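PDB 3DKR: esterase D from Lactobacillus rhamnosus, which probably hydrolyses carboxylic esters, as an alpha/beta hydrolase with a catalytic triad. Local coordinates for residues H29-S34 with G164-I169; F98-G103 with V227-S232; G103-M108 with D170-T175. All coordinates share one frame; numbering follows the deposited sequence.

Contacts 1 and 2 lie at the C-terminal ends of the parallel strands; contact 3 follows along helix 101-113. Contacts 1 and 3 have centres about 10 Å apart and share helix 155-178, which packs against the loop 29-34 and against the helix after the nucleophile. Contacts 2 and 3 share Gly103 and helix 101-113, with centres about 15 Å apart. Contacts 1 and 2, about 14 Å apart, both touch one acetate ion. The chain order is 29-34, 98-103, 103-108, 164-169, 170-175, 227-232. Contact 1 alternates with both others; contact 3 falls within contact 2's span. They join the loop after strand 23-28, the turn carrying the predicted nucleophile Ser101 and the loop after His226 into one active-site region.

Contact 1. Residues H29-S34 with G164-I169; sequences HAYTGS and GQLAAI. With ACT (acetate ion), chain B.
Tyr31 lays one face of its ring against Ile169. The methyl Ile169 CD1 stands 4.0 Å from the centroid of the Tyr31 ring and 16° off its normal, a CH-pi contact. Thr32 CG2 lies over the opposite face, offset toward the rim. Leu166 packs from another direction, its CD2 3.8 Å from Tyr31 CE2. The polar end is tied as well. Tyr31 OH donates to Gln165 OE1 at 2.7 Å, and it reaches a lone pair in the carbonyl plane at a C=O...donor angle of 133°. Gln165 NE2 gives its own bond to Ile68 O, so both ends of the amide are held, which limits its rotation. CB of Tyr31 heads toward the helix, and with CG anti to the backbone N (chi1 -175°) the ring continues that way to Gln165.

The loop follows strand 23-28 of an alpha/beta hydrolase fold. Here the family commonly places one amide of the oxyanion hole. Consistent with this, Tyr31 N donates to O of the acetate ion at 2.8 Å, and Leu102 N binds the same oxygen. The acetate probably comes from the crystallisation liquor. A type II beta turn from Ala30 to Gly33 sets the shape of the loop. Ala30 O takes the Gly33 N bond and a second one from His29 ND1 at 2.9 Å, the two donors coming from opposite faces of its carbonyl plane. A phenylalanine in place of Tyr31 lacks the hydroxyl and would probably leave Gln165 OE1 without its donor and that end of the amide freer to turn. Trp77 of helix 74-89 and Leu69 of helix 66-71 also touch both Tyr31 and Gln165.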
ATOM      1  N   HIS A  29      -1.517  -2.867  -2.382  1.00 13.87           N
ATOM      2  CA  HIS A  29      -1.059  -2.032  -3.491  1.00 13.81           C
ATOM      3  C   HIS A  29      -1.528  -0.566  -3.454  1.00 14.40           C
ATOM      4  O   HIS A  29      -2.152  -0.125  -2.487  1.00 13.57           O
ATOM      5  CB  HIS A  29      -1.345  -2.724  -4.840  1.00 14.59           C
ATOM      6  CG  HIS A  29      -2.792  -2.844  -5.223  1.00 15.03           C
ATOM      7  ND1 HIS A  29      -3.537  -1.775  -5.695  1.00 15.75           N
ATOM      8  CD2 HIS A  29      -3.592  -3.934  -5.325  1.00 15.05           C
ATOM      9  CE1 HIS A  29      -4.743  -2.203  -6.032  1.00 16.92           C
ATOM     10  NE2 HIS A  29      -4.805  -3.508  -5.815  1.00 16.04           N
ATOM     11  N   ALA A  30      -1.193   0.164  -4.521  1.00 14.92           N
ATOM     12  CA  ALA A  30      -1.477   1.602  -4.631  1.00 15.24           C
ATOM     13  C   ALA A  30      -2.845   1.911  -5.218  1.00 15.67           C
ATOM     14  O   ALA A  30      -3.430   1.100  -5.932  1.00 15.96           O
ATOM     15  CB  ALA A  30      -0.416   2.257  -5.489  1.00 15.85           C
ATOM     16  N   TYR A  31      -3.325   3.121  -4.935  1.00 15.54           N
ATOM     17  CA  TYR A  31      -4.527   3.641  -5.585  1.00 15.93           C
ATOM     18  C   TYR A  31      -4.219   3.814  -7.082  1.00 16.31           C
ATOM     19  O   TYR A  31      -3.200   4.392  -7.446  1.00 16.99           O
ATOM     20  CB  TYR A  31      -4.876   4.978  -4.971  1.00 15.66           C
ATOM     21  CG  TYR A  31      -6.162   5.612  -5.433  1.00 16.35           C
ATOM     22  CD1 TYR A  31      -7.364   4.931  -5.360  1.00 16.62           C
ATOM     23  CD2 TYR A  31      -6.177   6.933  -5.857  1.00 17.02           C
ATOM     24  CE1 TYR A  31      -8.554   5.533  -5.755  1.00 15.81           C
ATOM     25  CE2 TYR A  31      -7.354   7.548  -6.244  1.00 17.27           C
ATOM     26  CZ  TYR A  31      -8.540   6.853  -6.183  1.00 16.58           C
ATOM     27  OH  TYR A  31      -9.724   7.474  -6.558  1.00 18.17           O
ATOM     28  N   THR A  32      -5.132   3.301  -7.908  1.00 16.96           N
ATOM     29  CA  THR A  32      -4.972   3.112  -9.360  1.00 17.17           C
ATOM     30  C   THR A  32      -3.949   2.034  -9.726  1.00 17.12           C
ATOM     31  O   THR A  32      -3.751   1.731 -10.912  1.00 17.99           O
ATOM     32  CB  THR A  32      -4.635   4.413 -10.142  1.00 17.78           C
ATOM     33  OG1 THR A  32      -3.247   4.773  -9.991  1.00 18.22           O
ATOM     34  CG2 THR A  32      -5.543   5.553  -9.725  1.00 19.48           C
ATOM     35  N   GLY A  33      -3.312   1.434  -8.723  1.00 16.14           N
ATOM     36  CA  GLY A  33      -2.340   0.376  -8.967  1.00 16.79           C
ATOM     37  C   GLY A  33      -2.981  -0.984  -9.063  1.00 16.23           C
ATOM     38  O   GLY A  33      -4.165  -1.129  -9.415  1.00 16.20           O
ATOM     39  N   SER A  34      -2.206  -2.007  -8.695  1.00 15.85           N
ATOM     40  CA  SER A  34      -2.643  -3.390  -8.822  1.00 15.17           C
ATOM     41  C   SER A  34      -1.558  -4.262  -8.218  1.00 14.79           C
ATOM     42  O   SER A  34      -0.510  -3.724  -7.762  1.00 14.03           O
ATOM     43  CB  SER A  34      -2.828  -3.771 -10.293  1.00 14.78           C
ATOM     44  OG  SER A  34      -1.579  -4.043 -10.910  1.00 17.23           O
ATOM     45  N   GLY A 164     -14.948  12.960  -4.711  1.00 18.59           N
ATOM     46  CA  GLY A 164     -15.717  12.294  -3.674  1.00 18.63           C
ATOM     47  C   GLY A 164     -14.998  11.062  -3.141  1.00 18.35           C
ATOM     48  O   GLY A 164     -15.024  10.804  -1.936  1.00 18.81           O
ATOM     49  N   GLN A 165     -14.351  10.308  -4.030  1.00 18.11           N
ATOM     50  CA  GLN A 165     -13.608   9.125  -3.574  1.00 17.39           C
ATOM     51  C   GLN A 165     -12.350   9.531  -2.820  1.00 17.43           C
ATOM     52  O   GLN A 165     -12.038   8.922  -1.800  1.00 16.29           O
ATOM     53  CB  GLN A 165     -13.269   8.152  -4.695  1.00 17.51           C
ATOM     54  CG  GLN A 165     -12.640   6.869  -4.153  1.00 16.80           C
ATOM     55  CD  GLN A 165     -12.587   5.788  -5.198  1.00 16.08           C
ATOM     56  OE1 GLN A 165     -11.753   5.833  -6.082  1.00 17.79           O
ATOM     57  NE2 GLN A 165     -13.513   4.833  -5.119  1.00 17.23           N
ATOM     58  N   LEU A 166     -11.627  10.542  -3.301  1.00 17.47           N
ATOM     59  CA  LEU A 166     -10.474  11.039  -2.545  1.00 17.67           C
ATOM     60  C   LEU A 166     -10.915  11.511  -1.164  1.00 17.67           C
ATOM     61  O   LEU A 166     -10.224  11.264  -0.172  1.00 17.23           O
ATOM     62  CB  LEU A 166      -9.737  12.156  -3.287  1.00 19.01           C
ATOM     63  CG  LEU A 166      -8.922  11.666  -4.481  1.00 19.00           C
ATOM     64  CD1 LEU A 166      -8.306  12.827  -5.255  1.00 19.49           C
ATOM     65  CD2 LEU A 166      -7.825  10.669  -4.060  1.00 22.05           C
ATOM     66  N   ALA A 167     -12.067  12.178  -1.090  1.00 16.98           N
ATOM     67  CA  ALA A 167     -12.606  12.605   0.210  1.00 17.36           C
ATOM     68  C   ALA A 167     -12.852  11.394   1.100  1.00 16.83           C
ATOM     69  O   ALA A 167     -12.548  11.431   2.286  1.00 17.51           O
ATOM     70  CB  ALA A 167     -13.912  13.388   0.019  1.00 17.92           C
ATOM     71  N   ALA A 168     -13.391  10.318   0.531  1.00 16.09           N
ATOM     72  CA  ALA A 168     -13.678   9.108   1.294  1.00 16.12           C
ATOM     73  C   ALA A 168     -12.390   8.487   1.828  1.00 15.36           C
ATOM     74  O   ALA A 168     -12.334   8.024   2.971  1.00 16.78           O
ATOM     75  CB  ALA A 168     -14.409   8.101   0.429  1.00 16.43           C
ATOM     76  N   ILE A 169     -11.375   8.446   0.977  1.00 15.61           N
ATOM     77  CA  ILE A 169     -10.056   7.943   1.390  1.00 15.69           C
ATOM     78  C   ILE A 169      -9.452   8.800   2.495  1.00 15.93           C
ATOM     79  O   ILE A 169      -9.018   8.286   3.543  1.00 15.65           O
ATOM     80  CB  ILE A 169      -9.085   7.858   0.200  1.00 15.86           C
ATOM     81  CG1 ILE A 169      -9.604   6.858  -0.831  1.00 15.97           C
ATOM     82  CG2 ILE A 169      -7.703   7.425   0.683  1.00 16.77           C
ATOM     83  CD1 ILE A 169      -8.902   6.966  -2.193  1.00 15.78           C
TER
HETATM   84  C   ACT B 245      -0.608   5.012  -3.744  1.00 16.17           C
HETATM   85  O   ACT B 245      -1.613   4.472  -3.192  1.00 15.32           O
HETATM   86  OXT ACT B 245       0.552   4.683  -3.364  1.00 16.25           O
HETATM   87  CH3 ACT B 245      -0.769   6.023  -4.845  1.00 16.79           C

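Contact 2. Residues F98-G103 with V227-S232; sequences FGLSLG and VITVNS. With ACT (acetate ion), chain B.
Leu100, just past strand 94-99, reaches toward Val227 and Thr229. Its CB begins beside the acetate ion, 3.5 Å from OXT. With chi1 at -81°, CG sits beside the backbone N and anti to the carbonyl carbon, and from there CD1 is the one of the two methyls that reaches the loop 227-232. At this tip, Leu100 CD1 lies 3.8 Å from Thr229 OG1 and 4.3 Å from Val227 CG1. The same methyl also packs on Ala30 CB.

Thr229 OG1 is hydrogen-bonded to Asp37 O; against Leu100 CD1 it makes only a van der Waals contact. The loop that offers these side chains is folded on itself: Val227 O accepts from Val230 N at 3.0 Å and from Asn231 N at 3.1 Å. Asn231 OD1 then caps Ala233 N at the turn into helix 234-246.

The residues 99-103 read Gly-Leu-Ser-Leu-Gly, the GXSXG nucleophile elbow of alpha/beta hydrolases. Ser101, the predicted nucleophile, sits in the turn between strand 94-99 and the helix that follows. A CB on Gly99 would clash with Gly103 C, so the sharp turn depends on a bare alpha carbon. Ser101 N donates to acetate OXT at 2.9 Å, and Leu102 N to acetate O, also at 2.9 Å. His226 NE2, predicted to serve in the charge relay, binds the ion too. The two segments meet by van der Waals packing alone, a leucine methyl against a valine methyl and a hydroxyl oxygen already engaged by Asp37 O, and this uses none of the polar groups that hold the anion.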
ATOM      1  N   PHE A  98       2.477  -4.840   4.747  1.00 13.92           N
ATOM      2  CA  PHE A  98       2.995  -3.564   4.233  1.00 13.94           C
ATOM      3  C   PHE A  98       2.131  -3.092   3.079  1.00 13.66           C
ATOM      4  O   PHE A  98       1.500  -3.896   2.412  1.00 14.24           O
ATOM      5  CB  PHE A  98       4.421  -3.709   3.684  1.00 14.20           C
ATOM      6  CG  PHE A  98       5.403  -4.316   4.646  1.00 14.57           C
ATOM      7  CD1 PHE A  98       6.046  -3.526   5.596  1.00 14.92           C
ATOM      8  CD2 PHE A  98       5.749  -5.656   4.547  1.00 14.33           C
ATOM      9  CE1 PHE A  98       6.970  -4.075   6.464  1.00 15.52           C
ATOM     10  CE2 PHE A  98       6.652  -6.216   5.431  1.00 15.37           C
ATOM     11  CZ  PHE A  98       7.278  -5.415   6.367  1.00 15.08           C
ATOM     12  N   GLY A  99       2.173  -1.795   2.811  1.00 14.22           N
ATOM     13  CA  GLY A  99       1.484  -1.251   1.647  1.00 14.01           C
ATOM     14  C   GLY A  99       2.066   0.044   1.149  1.00 14.31           C
ATOM     15  O   GLY A  99       2.917   0.648   1.806  1.00 15.06           O
ATOM     16  N   LEU A 100       1.617   0.450  -0.044  1.00 13.75           N
ATOM     17  CA  LEU A 100       1.962   1.760  -0.619  1.00 14.23           C
ATOM     18  C   LEU A 100       1.073   2.834   0.032  1.00 14.46           C
ATOM     19  O   LEU A 100       0.702   2.664   1.198  1.00 14.01           O
ATOM     20  CB  LEU A 100       1.888   1.725  -2.153  1.00 14.59           C
ATOM     21  CG  LEU A 100       3.161   1.103  -2.743  1.00 15.18           C
ATOM     22  CD1 LEU A 100       2.913   0.491  -4.134  1.00 15.90           C
ATOM     23  CD2 LEU A 100       4.285   2.134  -2.796  1.00 17.05           C
ATOM     24  N   SER A 101       0.785   3.971  -0.608  1.00 14.50           N
ATOM     25  CA  SER A 101       0.036   5.006   0.149  1.00 14.75           C
ATOM     26  C   SER A 101      -1.347   4.490   0.566  1.00 14.83           C
ATOM     27  O   SER A 101      -1.701   4.518   1.751  1.00 15.32           O
ATOM     28  CB  SER A 101      -0.075   6.342  -0.595  1.00 14.97           C
ATOM     29  OG  SER A 101       1.177   6.991  -0.740  1.00 15.71           O
ATOM     30  N   LEU A 102      -2.110   3.995  -0.394  1.00 14.29           N
ATOM     31  CA  LEU A 102      -3.441   3.470  -0.108  1.00 14.14           C
ATOM     32  C   LEU A 102      -3.348   2.199   0.736  1.00 14.34           C
ATOM     33  O   LEU A 102      -3.901   2.130   1.835  1.00 14.42           O
ATOM     34  CB  LEU A 102      -4.205   3.204  -1.410  1.00 14.99           C
ATOM     35  CG  LEU A 102      -5.588   2.594  -1.211  1.00 14.57           C
ATOM     36  CD1 LEU A 102      -6.573   3.573  -0.549  1.00 16.12           C
ATOM     37  CD2 LEU A 102      -6.117   2.100  -2.556  1.00 16.70           C
ATOM     38  N   GLY A 103      -2.635   1.195   0.227  1.00 13.82           N
ATOM     39  CA  GLY A 103      -2.465  -0.065   0.952  1.00 13.97           C
ATOM     40  C   GLY A 103      -1.916   0.167   2.349  1.00 13.65           C
ATOM     41  O   GLY A 103      -2.260  -0.563   3.284  1.00 15.03           O
ATOM     42  N   VAL A 227       6.675   5.485  -6.499  1.00 16.59           N
ATOM     43  CA  VAL A 227       6.454   4.034  -6.431  1.00 16.47           C
ATOM     44  C   VAL A 227       7.792   3.334  -6.259  1.00 15.95           C
ATOM     45  O   VAL A 227       8.346   2.746  -7.195  1.00 16.78           O
ATOM     46  CB  VAL A 227       5.649   3.485  -7.626  1.00 16.91           C
ATOM     47  CG1 VAL A 227       5.315   1.997  -7.417  1.00 18.01           C
ATOM     48  CG2 VAL A 227       4.346   4.291  -7.819  1.00 18.45           C
ATOM     49  N   ILE A 228       8.300   3.392  -5.029  1.00 15.69           N
ATOM     50  CA  ILE A 228       9.621   2.880  -4.714  1.00 15.79           C
ATOM     51  C   ILE A 228       9.745   1.347  -4.782  1.00 15.81           C
ATOM     52  O   ILE A 228      10.854   0.824  -4.756  1.00 16.45           O
ATOM     53  CB  ILE A 228      10.157   3.418  -3.359  1.00 15.94           C
ATOM     54  CG1 ILE A 228       9.227   3.071  -2.192  1.00 16.48           C
ATOM     55  CG2 ILE A 228      10.378   4.923  -3.442  1.00 17.16           C
ATOM     56  CD1 ILE A 228       9.861   3.380  -0.834  1.00 16.71           C
ATOM     57  N   THR A 229       8.625   0.641  -4.903  1.00 15.72           N
ATOM     58  CA  THR A 229       8.653  -0.805  -5.106  1.00 16.00           C
ATOM     59  C   THR A 229       8.996  -1.183  -6.547  1.00 16.79           C
ATOM     60  O   THR A 229       9.293  -2.354  -6.832  1.00 16.30           O
ATOM     61  CB  THR A 229       7.297  -1.434  -4.772  1.00 15.30           C
ATOM     62  OG1 THR A 229       6.273  -0.717  -5.465  1.00 15.02           O
ATOM     63  CG2 THR A 229       7.034  -1.384  -3.257  1.00 16.39           C
ATOM     64  N   VAL A 230       8.919  -0.212  -7.461  1.00 17.12           N
ATOM     65  CA  VAL A 230       9.141  -0.467  -8.888  1.00 18.00           C
ATOM     66  C   VAL A 230      10.324   0.322  -9.466  1.00 18.10           C
ATOM     67  O   VAL A 230      11.003  -0.157 -10.379  1.00 18.81           O
ATOM     68  CB  VAL A 230       7.843  -0.168  -9.690  1.00 18.71           C
ATOM     69  CG1 VAL A 230       8.056  -0.302 -11.181  1.00 21.74           C
ATOM     70  CG2 VAL A 230       6.742  -1.089  -9.233  1.00 18.33           C
ATOM     71  N   ASN A 231      10.570   1.528  -8.957  1.00 18.26           N
ATOM     72  CA  ASN A 231      11.606   2.396  -9.539  1.00 19.18           C
ATOM     73  C   ASN A 231      12.987   2.076  -8.988  1.00 19.75           C
ATOM     74  O   ASN A 231      13.161   1.065  -8.311  1.00 19.99           O
ATOM     75  CB  ASN A 231      11.222   3.876  -9.391  1.00 19.01           C
ATOM     76  CG  ASN A 231      11.191   4.344  -7.943  1.00 18.46           C
ATOM     77  OD1 ASN A 231      11.957   3.879  -7.103  1.00 19.32           O
ATOM     78  ND2 ASN A 231      10.300   5.300  -7.660  1.00 18.58           N
ATOM     79  N   SER A 232      13.986   2.919  -9.282  1.00 20.55           N
ATOM     80  CA  SER A 232      15.371   2.586  -8.930  1.00 21.69           C
ATOM     81  C   SER A 232      15.624   2.398  -7.440  1.00 20.61           C
ATOM     82  O   SER A 232      16.648   1.840  -7.060  1.00 21.67           O
ATOM     83  CB  SER A 232      16.346   3.644  -9.472  1.00 22.22           C
ATOM     84  OG  SER A 232      16.057   4.906  -8.917  1.00 27.04           O
TER
HETATM   85  C   ACT B 245      -0.608   5.012  -3.744  1.00 16.17           C
HETATM   86  O   ACT B 245      -1.613   4.472  -3.192  1.00 15.32           O
HETATM   87  OXT ACT B 245       0.552   4.683  -3.364  1.00 16.25           O
HETATM   88  CH3 ACT B 245      -0.769   6.023  -4.845  1.00 16.79           C

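Contact 3. Residues G103-M108 with D170-T175; sequences GGIFAM and DQFATT
Ile105 is a knob that fits a hole on helix 155-178. The hole is lined by Phe172 and Ala173, with Ile169 and Val176 of the same helix also touching it: a knobs-into-holes arrangement. In the alpha/beta hydrolase fold, helix 101-113 is the one that follows the nucleophile elbow. Helix 155-178 belongs to the stretch between strands 119-122 and 187-192, where many relatives carry a cap. The two short segments run at 30° to each other, with axes 10.1 Å apart at closest approach.

The isoleucine splits its two branches between the walls. CG2 meets the edge of the Phe172 ring, 3.8 Å from CD2. CD1 lies 3.8 Å from Ala173 CB. Ile105 and Ala173 are where the two backbones come nearest, CA to CA 6.1 Å, and the short alanine side chain forms that wall of the hole.

Beside this knob Phe106 sets the edge of its ring against the face of Phe172 in an offset edge-to-face pair, with centroids 5.3 Å apart and planes at 69°. Trp78 of helix 74-89 touches both phenylalanines. The tightest point of the pair is Phe106 CE1, 3.5 Å from Phe172 CE2.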
ATOM      1  N   GLY A 103      -2.635   1.195   0.227  1.00 13.82           N
ATOM      2  CA  GLY A 103      -2.465  -0.065   0.952  1.00 13.97           C
ATOM      3  C   GLY A 103      -1.916   0.167   2.349  1.00 13.65           C
ATOM      4  O   GLY A 103      -2.260  -0.563   3.284  1.00 15.03           O
ATOM      5  N   GLY A 104      -1.051   1.173   2.488  1.00 14.28           N
ATOM      6  CA  GLY A 104      -0.421   1.496   3.782  1.00 14.71           C
ATOM      7  C   GLY A 104      -1.382   2.022   4.838  1.00 14.78           C
ATOM      8  O   GLY A 104      -1.155   1.841   6.030  1.00 15.11           O
ATOM      9  N   ILE A 105      -2.456   2.680   4.413  1.00 14.52           N
ATOM     10  CA  ILE A 105      -3.505   3.098   5.345  1.00 14.60           C
ATOM     11  C   ILE A 105      -4.064   1.832   5.986  1.00 14.63           C
ATOM     12  O   ILE A 105      -4.218   1.765   7.204  1.00 15.53           O
ATOM     13  CB  ILE A 105      -4.646   3.861   4.625  1.00 13.95           C
ATOM     14  CG1 ILE A 105      -4.140   5.207   4.110  1.00 14.84           C
ATOM     15  CG2 ILE A 105      -5.867   4.096   5.563  1.00 14.24           C
ATOM     16  CD1 ILE A 105      -5.068   5.806   3.036  1.00 16.04           C
ATOM     17  N   PHE A 106      -4.346   0.823   5.164  1.00 14.51           N
ATOM     18  CA  PHE A 106      -4.922  -0.418   5.669  1.00 14.42           C
ATOM     19  C   PHE A 106      -3.898  -1.246   6.452  1.00 14.56           C
ATOM     20  O   PHE A 106      -4.254  -1.892   7.429  1.00 14.68           O
ATOM     21  CB  PHE A 106      -5.545  -1.220   4.531  1.00 14.93           C
ATOM     22  CG  PHE A 106      -6.527  -0.410   3.720  1.00 13.72           C
ATOM     23  CD1 PHE A 106      -7.577   0.236   4.349  1.00 15.77           C
ATOM     24  CD2 PHE A 106      -6.376  -0.257   2.347  1.00 15.81           C
ATOM     25  CE1 PHE A 106      -8.482   1.002   3.614  1.00 15.73           C
ATOM     26  CE2 PHE A 106      -7.276   0.494   1.617  1.00 15.49           C
ATOM     27  CZ  PHE A 106      -8.315   1.134   2.247  1.00 15.40           C
ATOM     28  N   ALA A 107      -2.624  -1.200   6.048  1.00 14.35           N
ATOM     29  CA  ALA A 107      -1.569  -1.872   6.825  1.00 14.50           C
ATOM     30  C   ALA A 107      -1.505  -1.326   8.234  1.00 14.81           C
ATOM     31  O   ALA A 107      -1.406  -2.079   9.204  1.00 15.24           O
ATOM     32  CB  ALA A 107      -0.204  -1.724   6.160  1.00 13.98           C
ATOM     33  N   MET A 108      -1.587  -0.004   8.356  1.00 14.63           N
ATOM     34  CA  MET A 108      -1.531   0.621   9.673  1.00 15.26           C
ATOM     35  C   MET A 108      -2.792   0.293  10.460  1.00 15.16           C
ATOM     36  O   MET A 108      -2.705   0.019  11.661  1.00 15.83           O
ATOM     37  CB  MET A 108      -1.287   2.122   9.567  1.00 15.75           C
ATOM     38  CG  MET A 108       0.080   2.493   8.992  1.00 15.84           C
ATOM     39  SD  MET A 108       1.513   1.666   9.755  1.00 16.14           S
ATOM     40  CE  MET A 108       1.207   1.993  11.499  1.00 17.65           C
ATOM     41  N   ASP A 170      -9.437  10.117   2.272  1.00 15.43           N
ATOM     42  CA  ASP A 170      -8.972  11.074   3.283  1.00 15.62           C
ATOM     43  C   ASP A 170      -9.658  10.785   4.636  1.00 16.09           C
ATOM     44  O   ASP A 170      -9.016  10.654   5.684  1.00 16.16           O
ATOM     45  CB  ASP A 170      -9.339  12.516   2.873  1.00 16.21           C
ATOM     46  CG  ASP A 170      -8.475  13.093   1.743  1.00 17.30           C
ATOM     47  OD1 ASP A 170      -7.389  12.568   1.431  1.00 17.74           O
ATOM     48  OD2 ASP A 170      -8.923  14.132   1.179  1.00 18.24           O
ATOM     49  N   GLN A 171     -10.979  10.669   4.602  1.00 16.34           N
ATOM     50  CA  GLN A 171     -11.771  10.497   5.816  1.00 16.96           C
ATOM     51  C   GLN A 171     -11.373   9.208   6.549  1.00 17.07           C
ATOM     52  O   GLN A 171     -11.108   9.199   7.755  1.00 17.99           O
ATOM     53  CB  GLN A 171     -13.260  10.509   5.453  1.00 16.93           C
ATOM     54  CG  GLN A 171     -14.194  10.178   6.601  1.00 18.74           C
ATOM     55  CD  GLN A 171     -15.667  10.399   6.248  1.00 19.09           C
ATOM     56  OE1 GLN A 171     -15.995  10.946   5.184  1.00 22.95           O
ATOM     57  NE2 GLN A 171     -16.555   9.977   7.140  1.00 22.68           N
ATOM     58  N   PHE A 172     -11.317   8.111   5.806  1.00 16.48           N
ATOM     59  CA  PHE A 172     -10.949   6.814   6.384  1.00 16.61           C
ATOM     60  C   PHE A 172      -9.558   6.905   6.988  1.00 16.63           C
ATOM     61  O   PHE A 172      -9.281   6.391   8.082  1.00 16.46           O
ATOM     62  CB  PHE A 172     -10.974   5.759   5.279  1.00 16.82           C
ATOM     63  CG  PHE A 172     -10.824   4.351   5.786  1.00 16.06           C
ATOM     64  CD1 PHE A 172     -11.924   3.531   5.969  1.00 16.42           C
ATOM     65  CD2 PHE A 172      -9.578   3.850   6.090  1.00 16.43           C
ATOM     66  CE1 PHE A 172     -11.773   2.238   6.456  1.00 16.81           C
ATOM     67  CE2 PHE A 172      -9.431   2.556   6.553  1.00 17.30           C
ATOM     68  CZ  PHE A 172     -10.516   1.764   6.740  1.00 17.49           C
ATOM     69  N   ALA A 173      -8.667   7.562   6.258  1.00 15.75           N
ATOM     70  CA  ALA A 173      -7.281   7.731   6.696  1.00 14.90           C
ATOM     71  C   ALA A 173      -7.150   8.584   7.970  1.00 15.06           C
ATOM     72  O   ALA A 173      -6.285   8.318   8.817  1.00 16.11           O
ATOM     73  CB  ALA A 173      -6.433   8.325   5.556  1.00 15.12           C
ATOM     74  N   THR A 174      -7.981   9.619   8.119  1.00 14.97           N
ATOM     75  CA  THR A 174      -7.896  10.423   9.341  1.00 15.22           C
ATOM     76  C   THR A 174      -8.239   9.589  10.574  1.00 15.92           C
ATOM     77  O   THR A 174      -7.651   9.765  11.638  1.00 16.53           O
ATOM     78  CB  THR A 174      -8.795  11.698   9.308  1.00 15.45           C
ATOM     79  OG1 THR A 174     -10.174  11.354   9.164  1.00 15.63           O
ATOM     80  CG2 THR A 174      -8.353  12.665   8.182  1.00 15.73           C
ATOM     81  N   THR A 175      -9.164   8.651  10.431  1.00 16.49           N
ATOM     82  CA  THR A 175      -9.527   7.798  11.567  1.00 16.86           C
ATOM     83  C   THR A 175      -8.371   6.864  11.915  1.00 17.07           C
ATOM     84  O   THR A 175      -8.020   6.694  13.088  1.00 18.18           O
ATOM     85  CB  THR A 175     -10.779   7.014  11.264  1.00 17.71           C
ATOM     86  OG1 THR A 175     -11.853   7.953  11.074  1.00 18.74           O
ATOM     87  CG2 THR A 175     -11.105   6.034  12.395  1.00 18.15           C
TER